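Local atomic coordinates of beta-xylanase (Caldicellulosiruptor kristjanssonii, PDB entry 7NWN), a protein that probably binds plant cell-wall polysaccharide through a family 9 carbohydrate-binding module, which belongs to a multimodular, hyperthermostable xylanase-glucuronoyl esterase. Residues Ala59-Met64 against Leu70-Glu75; Glu95-Glu100 against Ile106-Asp111; Glu165-Glu170 against Ala175-Thr180; Asp185-Ala190 against Pro194-Glu199. One frame throughout, in Å; residues are numbered along the deposited sequence. Where two conformers were deposited one is given.

Contact 1: residues Ala59-Met64 against Leu70-Glu75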
# COMPACT_ATOMS: atom_id res chain seq x y z
N ALA A 59 4.26 4.70 10.88
CA ALA A 59 3.60 4.90 9.61
C ALA A 59 2.10 4.71 9.78
O ALA A 59 1.66 4.10 10.76
CB ALA A 59 4.13 3.93 8.58
N LYS A 60 1.36 5.19 8.78
CA LYS A 60 -0.07 4.96 8.68
C LYS A 60 -0.41 4.90 7.20
O LYS A 60 0.37 5.33 6.35
CB LYS A 60 -0.81 6.06 9.44
CG LYS A 60 -0.30 7.48 9.17
CD LYS A 60 -1.01 8.56 10.00
CE LYS A 60 -0.43 9.97 9.95
NZ LYS A 60 -1.18 10.89 10.84
N PHE A 61 -1.58 4.34 6.89
CA PHE A 61 -1.99 4.34 5.50
C PHE A 61 -3.51 4.28 5.44
O PHE A 61 -4.14 3.80 6.39
CB PHE A 61 -1.32 3.19 4.73
CG PHE A 61 -1.83 1.83 5.12
CD1 PHE A 61 -1.27 1.13 6.18
CD2 PHE A 61 -2.89 1.25 4.42
CE1 PHE A 61 -1.77 -0.12 6.56
CE2 PHE A 61 -3.39 -0.00 4.78
CZ PHE A 61 -2.83 -0.69 5.86
N LYS A 62 -4.04 4.75 4.30
CA LYS A 62 -5.46 4.72 3.99
C LYS A 62 -5.62 3.99 2.67
O LYS A 62 -4.68 4.00 1.86
CB LYS A 62 -5.99 6.14 3.87
CG LYS A 62 -6.04 6.87 5.21
CD LYS A 62 -6.58 8.30 5.12
CE LYS A 62 -6.79 8.90 6.51
NZ LYS A 62 -7.45 10.20 6.41
N LEU A 63 -6.80 3.42 2.46
CA LEU A 63 -7.09 2.65 1.27
C LEU A 63 -8.37 3.20 0.69
O LEU A 63 -9.22 3.68 1.45
CB LEU A 63 -7.31 1.16 1.66
CG LEU A 63 -6.07 0.38 2.10
CD1 LEU A 63 -6.40 -1.11 2.33
CD2 LEU A 63 -4.94 0.53 1.08
N MET A 64 -8.51 3.06 -0.63
CA MET A 64 -9.74 3.47 -1.31
C MET A 64 -9.79 2.64 -2.59
O MET A 64 -8.75 2.18 -3.05
CB MET A 64 -9.66 4.98 -1.63
CG MET A 64 -11.00 5.64 -1.96
SD MET A 64 -10.91 7.46 -1.96
CE MET A 64 -10.53 7.79 -0.26
N LEU A 70 -7.13 -0.02 -7.04
CA LEU A 70 -6.95 0.18 -5.61
C LEU A 70 -5.97 1.33 -5.39
O LEU A 70 -4.96 1.41 -6.09
CB LEU A 70 -6.42 -1.11 -4.96
CG LEU A 70 -6.24 -1.06 -3.44
CD1 LEU A 70 -7.56 -1.00 -2.67
CD2 LEU A 70 -5.43 -2.24 -2.95
N TYR A 71 -6.20 2.10 -4.31
CA TYR A 71 -5.45 3.32 -3.99
C TYR A 71 -4.88 3.19 -2.58
O TYR A 71 -5.59 2.75 -1.67
CB TYR A 71 -6.34 4.57 -4.05
CG TYR A 71 -6.83 4.83 -5.46
CD1 TYR A 71 -6.05 5.52 -6.37
CD2 TYR A 71 -8.05 4.32 -5.89
CE1 TYR A 71 -6.47 5.73 -7.68
CE2 TYR A 71 -8.49 4.50 -7.20
CZ TYR A 71 -7.72 5.25 -8.07
OH TYR A 71 -8.14 5.41 -9.35
N VAL A 72 -3.61 3.60 -2.43
CA VAL A 72 -2.97 3.61 -1.12
C VAL A 72 -2.42 5.01 -0.87
O VAL A 72 -1.71 5.52 -1.72
CB VAL A 72 -1.83 2.56 -1.02
CG1 VAL A 72 -1.28 2.48 0.41
CG2 VAL A 72 -2.30 1.17 -1.51
N LEU A 73 -2.68 5.55 0.33
CA LEU A 73 -2.00 6.77 0.77
C LEU A 73 -1.24 6.38 2.03
O LEU A 73 -1.89 5.99 3.00
CB LEU A 73 -3.05 7.84 1.10
CG LEU A 73 -2.48 9.12 1.72
CD1 LEU A 73 -1.86 9.92 0.62
CD2 LEU A 73 -3.61 9.93 2.34
N ALA A 74 0.10 6.43 1.99
CA ALA A 74 0.87 6.10 3.17
C ALA A 74 1.65 7.34 3.61
O ALA A 74 2.21 8.06 2.77
CB ALA A 74 1.79 4.92 2.88
N GLU A 75 1.69 7.56 4.93
CA GLU A 75 2.65 8.52 5.47
C GLU A 75 3.57 7.84 6.48
O GLU A 75 3.10 7.07 7.36
CB GLU A 75 1.91 9.66 6.18
CG GLU A 75 1.25 10.56 5.18
CD GLU A 75 0.55 11.80 5.73
OE1 GLU A 75 0.75 12.13 6.89
OE2 GLU A 75 -0.17 12.42 4.95
O HOH W 1 -1.12 13.04 9.01

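Contact 2: residues Glu95-Glu100 against Ile106-Asp111. With CA (calcium ion), chain S; EDO (1,2-ethanediol), chain I.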
# COMPACT_ATOMS: atom_id res chain seq x y z
N GLU A 95 6.04 -1.18 0.86
CA GLU A 95 5.72 -2.28 -0.04
C GLU A 95 4.24 -2.60 0.12
O GLU A 95 3.69 -2.49 1.22
CB GLU A 95 6.48 -3.53 0.40
CG GLU A 95 8.00 -3.37 0.29
CD GLU A 95 8.82 -4.60 0.59
OE1 GLU A 95 8.22 -5.69 0.79
OE2 GLU A 95 10.05 -4.48 0.62
N ILE A 96 3.62 -2.95 -1.01
CA ILE A 96 2.20 -3.23 -1.10
C ILE A 96 2.09 -4.62 -1.73
O ILE A 96 2.72 -4.86 -2.75
CB ILE A 96 1.45 -2.15 -1.93
CG1 ILE A 96 1.54 -0.79 -1.20
CG2 ILE A 96 -0.03 -2.51 -2.15
CD1 ILE A 96 1.38 0.38 -2.16
N PHE A 97 1.32 -5.49 -1.10
CA PHE A 97 1.08 -6.84 -1.56
C PHE A 97 -0.42 -6.99 -1.82
O PHE A 97 -1.21 -6.51 -1.01
CB PHE A 97 1.45 -7.80 -0.42
CG PHE A 97 2.85 -7.68 0.17
CD1 PHE A 97 3.18 -6.65 1.05
CD2 PHE A 97 3.82 -8.64 -0.12
CE1 PHE A 97 4.43 -6.59 1.64
CE2 PHE A 97 5.08 -8.60 0.48
CZ PHE A 97 5.38 -7.57 1.36
N LEU A 98 -0.79 -7.66 -2.92
CA LEU A 98 -2.19 -7.90 -3.23
C LEU A 98 -2.39 -9.34 -3.76
O LEU A 98 -1.65 -9.79 -4.65
CB LEU A 98 -2.65 -6.89 -4.28
CG LEU A 98 -4.18 -6.74 -4.44
CD1 LEU A 98 -4.81 -6.13 -3.19
CD2 LEU A 98 -4.49 -5.90 -5.69
N ASP A 99 -3.39 -10.03 -3.20
CA ASP A 99 -3.87 -11.32 -3.71
C ASP A 99 -5.26 -11.02 -4.27
O ASP A 99 -6.23 -10.99 -3.50
CB ASP A 99 -3.89 -12.35 -2.58
CG ASP A 99 -4.59 -13.71 -2.83
OD1 ASP A 99 -4.91 -14.05 -4.00
OD2 ASP A 99 -4.85 -14.38 -1.81
N GLU A 100 -5.29 -10.69 -5.56
CA GLU A 100 -6.45 -10.06 -6.19
C GLU A 100 -7.61 -11.06 -6.27
O GLU A 100 -8.75 -10.68 -6.04
CB GLU A 100 -6.09 -9.55 -7.59
CG GLU A 100 -7.11 -8.60 -8.16
CD GLU A 100 -6.79 -8.04 -9.53
OE1 GLU A 100 -5.69 -8.30 -10.06
OE2 GLU A 100 -7.62 -7.31 -10.06
N ILE A 106 -0.12 -20.62 -0.80
CA ILE A 106 0.99 -20.56 0.14
C ILE A 106 2.24 -20.14 -0.62
O ILE A 106 3.29 -19.94 -0.03
CB ILE A 106 1.17 -21.89 0.91
CG1 ILE A 106 1.38 -23.08 -0.04
CG2 ILE A 106 0.04 -22.11 1.90
CD1 ILE A 106 2.29 -24.15 0.56
N SER A 107 2.11 -20.00 -1.94
CA SER A 107 3.18 -19.50 -2.78
C SER A 107 2.55 -18.63 -3.88
O SER A 107 1.33 -18.64 -4.04
CB SER A 107 4.03 -20.65 -3.28
OG SER A 107 3.46 -21.24 -4.45
N TYR A 108 3.35 -17.84 -4.60
CA TYR A 108 2.80 -16.73 -5.38
C TYR A 108 2.14 -17.28 -6.65
O TYR A 108 2.79 -17.97 -7.42
CB TYR A 108 3.88 -15.67 -5.70
CG TYR A 108 3.94 -14.52 -4.71
CD1 TYR A 108 4.21 -14.77 -3.36
CD2 TYR A 108 3.72 -13.19 -5.08
CE1 TYR A 108 4.22 -13.74 -2.42
CE2 TYR A 108 3.75 -12.15 -4.15
CZ TYR A 108 4.04 -12.42 -2.82
OH TYR A 108 4.05 -11.43 -1.86
N GLN A 109 0.89 -16.89 -6.91
CA GLN A 109 0.25 -17.27 -8.17
C GLN A 109 0.39 -16.13 -9.18
O GLN A 109 1.00 -15.09 -8.89
CB GLN A 109 -1.23 -17.58 -7.90
CG GLN A 109 -1.49 -18.40 -6.65
CD GLN A 109 -0.93 -19.80 -6.83
OE1 GLN A 109 -0.18 -20.29 -6.00
NE2 GLN A 109 -1.27 -20.44 -7.94
N SER A 110 -0.20 -16.33 -10.37
CA SER A 110 -0.12 -15.42 -11.50
C SER A 110 -0.80 -14.07 -11.21
O SER A 110 -0.45 -13.08 -11.83
CB SER A 110 -0.71 -16.05 -12.75
OG SER A 110 -2.09 -16.32 -12.50
N ASP A 111 -1.79 -14.05 -10.30
CA ASP A 111 -2.52 -12.84 -9.97
C ASP A 111 -1.93 -12.12 -8.73
O ASP A 111 -2.54 -11.15 -8.26
CB ASP A 111 -3.97 -13.21 -9.64
CG ASP A 111 -4.06 -13.93 -8.31
OD1 ASP A 111 -3.33 -14.97 -8.16
OD2 ASP A 111 -4.77 -13.39 -7.38
CA CA S . -3.90 -14.80 -5.75
C1 EDO I . 3.18 -13.40 -10.63
O1 EDO I . 3.00 -13.22 -9.18
C2 EDO I . 3.70 -12.34 -11.59
O2 EDO I . 5.11 -12.02 -11.55
O HOH W 2 -3.58 -9.61 -10.56
O HOH W 3 -2.76 -16.23 -4.04

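Contact 3: residues Glu165-Glu170 against Ala175-Thr180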
# COMPACT_ATOMS: atom_id res chain seq x y z
N GLU A 165 -1.32 -6.88 2.01
CA GLU A 165 -0.37 -6.56 3.07
C GLU A 165 0.27 -5.19 2.75
O GLU A 165 0.34 -4.80 1.59
CB GLU A 165 0.66 -7.70 3.23
CG GLU A 165 1.83 -7.46 4.21
CD GLU A 165 1.49 -7.19 5.67
OE1 GLU A 165 0.48 -6.49 5.98
OE2 GLU A 165 2.25 -7.68 6.55
N PHE A 166 0.72 -4.51 3.82
CA PHE A 166 1.46 -3.25 3.80
C PHE A 166 2.71 -3.42 4.68
O PHE A 166 2.62 -3.90 5.81
CB PHE A 166 0.56 -2.12 4.31
CG PHE A 166 1.23 -0.77 4.31
CD1 PHE A 166 1.40 -0.04 3.14
CD2 PHE A 166 1.77 -0.27 5.50
CE1 PHE A 166 2.07 1.17 3.16
CE2 PHE A 166 2.44 0.94 5.51
CZ PHE A 166 2.59 1.65 4.34
N GLN A 167 3.86 -2.98 4.17
CA GLN A 167 5.12 -3.00 4.90
C GLN A 167 5.90 -1.69 4.68
O GLN A 167 5.94 -1.14 3.58
CB GLN A 167 5.99 -4.14 4.37
CG GLN A 167 7.22 -4.40 5.24
CD GLN A 167 7.92 -5.65 4.76
OE1 GLN A 167 7.37 -6.76 4.77
NE2 GLN A 167 9.14 -5.46 4.29
N VAL A 168 6.58 -1.23 5.74
CA VAL A 168 7.56 -0.17 5.63
C VAL A 168 8.92 -0.79 5.90
O VAL A 168 9.08 -1.46 6.91
CB VAL A 168 7.27 0.91 6.68
CG1 VAL A 168 8.37 1.97 6.79
CG2 VAL A 168 5.89 1.53 6.45
N ASN A 169 9.89 -0.50 5.05
CA ASN A 169 11.30 -0.77 5.30
C ASN A 169 11.95 0.51 5.83
O ASN A 169 11.88 1.56 5.17
CB ASN A 169 11.97 -1.13 3.98
CG ASN A 169 11.31 -2.38 3.39
OD1 ASN A 169 11.04 -3.35 4.10
ND2 ASN A 169 11.10 -2.38 2.08
N GLU A 170 12.54 0.42 7.02
CA GLU A 170 13.28 1.52 7.60
C GLU A 170 14.78 1.29 7.49
O GLU A 170 15.29 0.32 8.07
CB GLU A 170 13.02 1.75 9.08
CG GLU A 170 13.83 3.02 9.44
CD GLU A 170 14.11 3.12 10.90
OE1 GLU A 170 13.45 2.36 11.69
OE2 GLU A 170 14.96 3.93 11.24
N ALA A 175 22.93 3.06 5.50
CA ALA A 175 22.52 2.59 4.18
C ALA A 175 22.14 1.10 4.17
O ALA A 175 22.43 0.37 3.21
CB ALA A 175 23.58 2.93 3.16
N ARG A 176 21.49 0.65 5.24
CA ARG A 176 20.98 -0.71 5.40
C ARG A 176 19.61 -0.63 6.05
O ARG A 176 19.39 0.21 6.92
CB ARG A 176 21.81 -1.45 6.47
CG ARG A 176 23.02 -2.21 5.94
CD ARG A 176 24.39 -1.61 6.14
NE ARG A 176 24.55 -1.28 7.55
CZ ARG A 176 25.43 -1.84 8.38
NH1 ARG A 176 26.24 -2.79 7.94
NH2 ARG A 176 25.50 -1.43 9.64
N ARG A 177 18.74 -1.61 5.79
CA ARG A 177 17.51 -1.71 6.56
C ARG A 177 17.81 -2.19 7.98
O ARG A 177 18.53 -3.15 8.15
CB ARG A 177 16.51 -2.65 5.85
CG ARG A 177 15.22 -2.82 6.64
CD ARG A 177 14.16 -3.52 5.78
NE ARG A 177 14.38 -4.94 5.96
CZ ARG A 177 13.74 -5.92 5.31
NH1 ARG A 177 12.82 -5.64 4.40
NH2 ARG A 177 14.06 -7.17 5.57
N VAL A 178 17.22 -1.52 8.97
CA VAL A 178 17.38 -1.87 10.37
C VAL A 178 16.05 -2.29 10.98
O VAL A 178 16.08 -2.76 12.11
CB VAL A 178 18.05 -0.76 11.19
CG1 VAL A 178 19.43 -0.46 10.61
CG2 VAL A 178 17.24 0.53 11.28
N ALA A 179 14.92 -2.05 10.28
CA ALA A 179 13.62 -2.37 10.86
C ALA A 179 12.57 -2.51 9.75
O ALA A 179 12.77 -1.99 8.66
CB ALA A 179 13.21 -1.36 11.89
N THR A 180 11.50 -3.25 10.07
CA THR A 180 10.33 -3.36 9.23
C THR A 180 9.12 -3.09 10.09
O THR A 180 9.16 -3.31 11.30
CB THR A 180 10.16 -4.71 8.52
OG1 THR A 180 10.01 -5.72 9.53
CG2 THR A 180 11.25 -5.02 7.53

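Contact 4: residues Asp185-Ala190 against Pro194-Glu199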
# COMPACT_ATOMS: atom_id res chain seq x y z
N ASP A 185 1.34 -9.39 8.60
CA ASP A 185 2.23 -10.53 8.76
C ASP A 185 3.34 -10.25 9.77
O ASP A 185 4.11 -9.30 9.63
CB ASP A 185 2.84 -10.92 7.41
CG ASP A 185 3.90 -12.01 7.53
OD1 ASP A 185 3.67 -12.97 8.36
OD2 ASP A 185 4.91 -11.95 6.76
N ASN A 186 3.46 -11.10 10.80
CA ASN A 186 4.56 -10.96 11.76
C ASN A 186 5.69 -11.97 11.53
O ASN A 186 6.55 -12.07 12.38
CB ASN A 186 4.09 -10.98 13.22
CG ASN A 186 3.44 -12.29 13.65
OD1 ASN A 186 3.38 -13.27 12.92
ND2 ASN A 186 2.93 -12.30 14.86
N THR A 187 5.72 -12.68 10.39
CA THR A 187 6.63 -13.81 10.25
C THR A 187 7.73 -13.55 9.23
O THR A 187 8.53 -14.44 8.99
CB THR A 187 5.92 -15.10 9.82
OG1 THR A 187 5.57 -15.02 8.44
CG2 THR A 187 4.72 -15.48 10.66
N GLY A 188 7.72 -12.39 8.56
CA GLY A 188 8.75 -12.08 7.58
C GLY A 188 8.54 -12.78 6.25
O GLY A 188 9.45 -12.81 5.42
N ASN A 189 7.32 -13.29 5.99
CA ASN A 189 7.21 -14.22 4.87
C ASN A 189 6.22 -13.83 3.78
O ASN A 189 6.12 -14.56 2.78
CB ASN A 189 7.00 -15.66 5.36
CG ASN A 189 8.31 -16.41 5.45
OD1 ASN A 189 9.17 -16.29 4.56
ND2 ASN A 189 8.46 -17.14 6.54
N ALA A 190 5.53 -12.69 3.95
CA ALA A 190 4.59 -12.17 2.96
C ALA A 190 5.21 -12.11 1.58
O ALA A 190 4.50 -12.22 0.58
CB ALA A 190 4.05 -10.80 3.35
N PRO A 194 1.36 -15.73 0.00
CA PRO A 194 0.16 -14.89 0.01
C PRO A 194 -0.87 -15.17 1.10
O PRO A 194 -1.61 -14.27 1.49
CB PRO A 194 -0.39 -15.10 -1.40
CG PRO A 194 0.83 -15.44 -2.21
CD PRO A 194 1.61 -16.37 -1.29
N SER A 195 -0.84 -16.39 1.67
CA SER A 195 -1.79 -16.79 2.70
C SER A 195 -1.52 -16.03 3.98
O SER A 195 -2.34 -16.04 4.89
CB SER A 195 -1.76 -18.30 2.92
OG SER A 195 -0.66 -18.73 3.71
N LEU A 196 -0.37 -15.36 4.07
CA LEU A 196 -0.07 -14.58 5.25
C LEU A 196 -0.67 -13.17 5.17
O LEU A 196 -0.60 -12.42 6.17
CB LEU A 196 1.46 -14.49 5.39
CG LEU A 196 2.20 -15.79 5.71
CD1 LEU A 196 3.71 -15.56 5.84
CD2 LEU A 196 1.66 -16.42 6.99
N PHE A 197 -1.18 -12.76 3.98
CA PHE A 197 -1.73 -11.41 3.82
C PHE A 197 -2.97 -11.29 4.70
O PHE A 197 -3.59 -12.31 4.99
CB PHE A 197 -2.22 -11.17 2.39
CG PHE A 197 -1.14 -11.21 1.35
CD1 PHE A 197 0.20 -11.34 1.72
CD2 PHE A 197 -1.45 -11.07 0.01
CE1 PHE A 197 1.19 -11.37 0.76
CE2 PHE A 197 -0.45 -11.08 -0.95
CZ PHE A 197 0.87 -11.25 -0.57
N GLY A 198 -3.34 -10.08 5.12
CA GLY A 198 -4.66 -9.82 5.67
C GLY A 198 -5.71 -9.72 4.56
O GLY A 198 -5.45 -10.11 3.41
N GLU A 199 -6.87 -9.15 4.92
CA GLU A 199 -7.99 -9.02 4.01
C GLU A 199 -8.43 -7.56 3.91
O GLU A 199 -8.50 -6.85 4.92
CB GLU A 199 -9.21 -9.75 4.58
CG GLU A 199 -8.99 -11.24 4.62
CD GLU A 199 -10.17 -12.06 5.09
OE1 GLU A 199 -11.25 -11.48 5.45
OE2 GLU A 199 -10.02 -13.29 5.07

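Contact 1: residues Ala59-Met64 against Leu70-Glu75
Lys60, Lys62 and Met64 pair with Glu75, Leu73 and Tyr71 in an antiparallel beta hairpin at one margin of a four-stranded sheet, a clear example of how regular strand pairing sorts side chains onto two faces. The backbone supplies six hydrogen bonds, two for each hydrogen-bonded pair. Weaker CA-H...O contacts fill the intervals, the shortest from Phe61 CA to Leu73 O at 3.0 Å.

Apolar packing dominates the face carrying Phe61, Leu63, Val72 and Ala74. Leu63 and Val72 run alongside each other, with Leu63 CD2 3.8 Å from Val72 CG2. Phe61 touches Ala74 through its base, CB to CB at 4.0 Å. Its chi1 of 70° carries the ring away from residues 70-75 and onto Phe166 of the facing sheet.

On the other face, Tyr71 presents its ring edge to a carbonyl, CD2 lying 3.6 Å from Met64 O, while its hydroxyl is bonded to Asp66 and Arg149. Charge appears at the open end of the hairpin, away from its turn, where Glu75 OE2 forms a salt bridge with Arg145. Lys60, modelled in two conformers, makes a cation-pi contact with Trp45 and in one conformer runs beside Glu75. There NZ is too far from OE1 for a direct salt bridge, and a single water spans the gap, accepting from Lys60 NZ at 2.8 Å and donating to Glu75 OE1 at 3.0 Å.

Contact 2: residues Glu95-Glu100 against Ile106-Asp111
Asp99 and Asp111 meet through a calcium ion, which turns two like-charged side chains into partners. Asp111 grips the metal with both carboxylate oxygens, OD1 at 2.5 Å and OD2 at 2.3 Å from the calcium, whereas Asp99 offers OD1 alone. Because they bind the same ion, Asp99 OD1 and Asp111 OD2 approach to 3.4 Å; the carboxylate planes stand 66° apart. Asp103, Asp112 and a water complete the site. The second oxygen of Asp99 is bonded to Arg104, a second-shell partner that would limit rotation of the carboxylate, and Asp111 OD2 is also held by Asn101, just after strand 93-99.

The other tight point is aromatic. Tyr108 comes at about a right angle to Phe97 and brings its hydroxyl to the ring edge, near the ring plane, with OH 3.3 Å from Phe97 CD2. That hydroxyl is bonded to Ala190 O, so the polar group is satisfied although it abuts a hydrocarbon edge.

Elsewhere the contact is looser. A water donates to Asp111 O at 3.0 Å and also lies beside Glu100 OE1, although the latter bond is modelled so short that its length is doubtful; Arg132 and Ser153 hold the same carboxylate more directly. On the solvent side Gln109 is exposed; its N-H is bonded to Asp112, and a 1,2-ethanediol, probably from the crystallisation liquor, lies with O1 2.8 Å from Gln109 O. The whole is a calcium-organised loop joining antiparallel strands 93-99 and 112-118, as in structural calcium sites of beta-sandwich carbohydrate-binding modules.

Contact 3: residues Glu165-Glu170 against Ala175-Thr180
Arg177 reaches back across the hairpin formed by strands 161-171 and 177-182 to meet Asn169, the two side chains slanting past each other with amide and guanidinium planes 42° apart. A bend at the third torsion (chi3 87°) swings the guanidinium toward residues 165-170. NH1 then donates to Asn169 OD1 at 2.9 Å, arriving from above the carbonyl plane, 57° out of it. The same oxygen takes a second hydrogen bond from Gln167 NE2 at 2.8 Å, closer to its plane. Gln167 itself crosses Arg177 at about a right angle. Thr180 completes the cluster by laying its CG2 methyl over one guanidinium face, near the rim.

The opposite face shows a different arrangement, in which Glu170 extends over Val178 and Ala179. Its OE1 lies 3.7 Å from Ala179 CB, and its CD 4.1 Å from Val178 CG2. Beneath them the backbone departs from simple pairing. Glu170 N donates to Ala179 O, but Glu170 O accepts from both Val178 N, at 2.8 Å, and Ala179 N, at 3.3 Å. Two residues facing one in this way make a classic beta bulge, a textbook device for inserting a residue without breaking the sheet.

Outside the hairpin, Asn169 ND2 donates to Glu95 and Ser93, and Arg177 NE binds a hexaethylene glycol, probably from the crystallisation liquor. With donors on its oxygen and acceptors on its nitrogen, the Asn169 amide has an orientation well determined by its partners, and its carbonyl dipole probably offsets part of the arginine charge.

Contact 4: residues Asp185-Ala190 against Pro194-Glu199
Asp185 OD2 is gripped by two backbone amides of its own loop, Asn189 N at 2.9 Å and Ala190 N at 3.0 Å, while Leu196 closes over the same carboxylate from the other segment. The two donors approach differently: Asn189 N uses the syn lone pair of OD2, and Ala190 N comes from above the carboxylate plane, 43° out of it. OD1 also works through its syn lone pair, taking the Thr187 hydroxyl, with OG1 2.8 Å away; the weak bond from Thr187 N adds to this in the manner of an Asx turn. A chi1 of 174° turns the carboxylate into the loop, where the amides of Thr187, Asn189 and Ala190 meet it.

Leu196 adds one methyl from the other segment. CD1 is packed unusually close, 3.2 Å from Thr187 OG1 and 3.3 Å from Asn189 CB, and its chain crosses Asp185 at a slant.

Phe197 follows on the next residue. Its ring turns an edge to the loop, CE1 lying 3.4 Å from Ala190 O and 3.9 Å from Ala190 CB. Pro194 O hangs 3.1 Å above one face of the Phe197 ring, toward the rim, and accepts a hydrogen bond from Phe197 N at the end of the short 3-10 turn. Ala190 O has a stronger partner in Tyr108 OH.

The principle is that of a carboxylate that organises a loop from within. Its charge is spread over several N-H and O-H donors, which would favour the ionised form, while a leucine methyl lies against the carboxylate and the threonine hydroxyl oxygen.

How the contacts relate
Followed from the N terminus, the four contacts come in series, each closing a short loop before the next opens, so none nests or crosses. Contact 1 closes the hairpin of strands 58-66 and 69-77; contact 2 the calcium loop after strand 93-99; contact 3 the hairpin of strands 161-171 and 177-182; contact 4 the bend leading into strand 198-202. Contacts 2, 3 and 4 all reach the larger sheet, with Glu95 tied to Gln167 and Asn169, and Glu165 to Asp185. Contact 1 belongs to the other sheet and packs across the interior, Val72 on Ile96 and Ala59 on Val168, completing the sandwich.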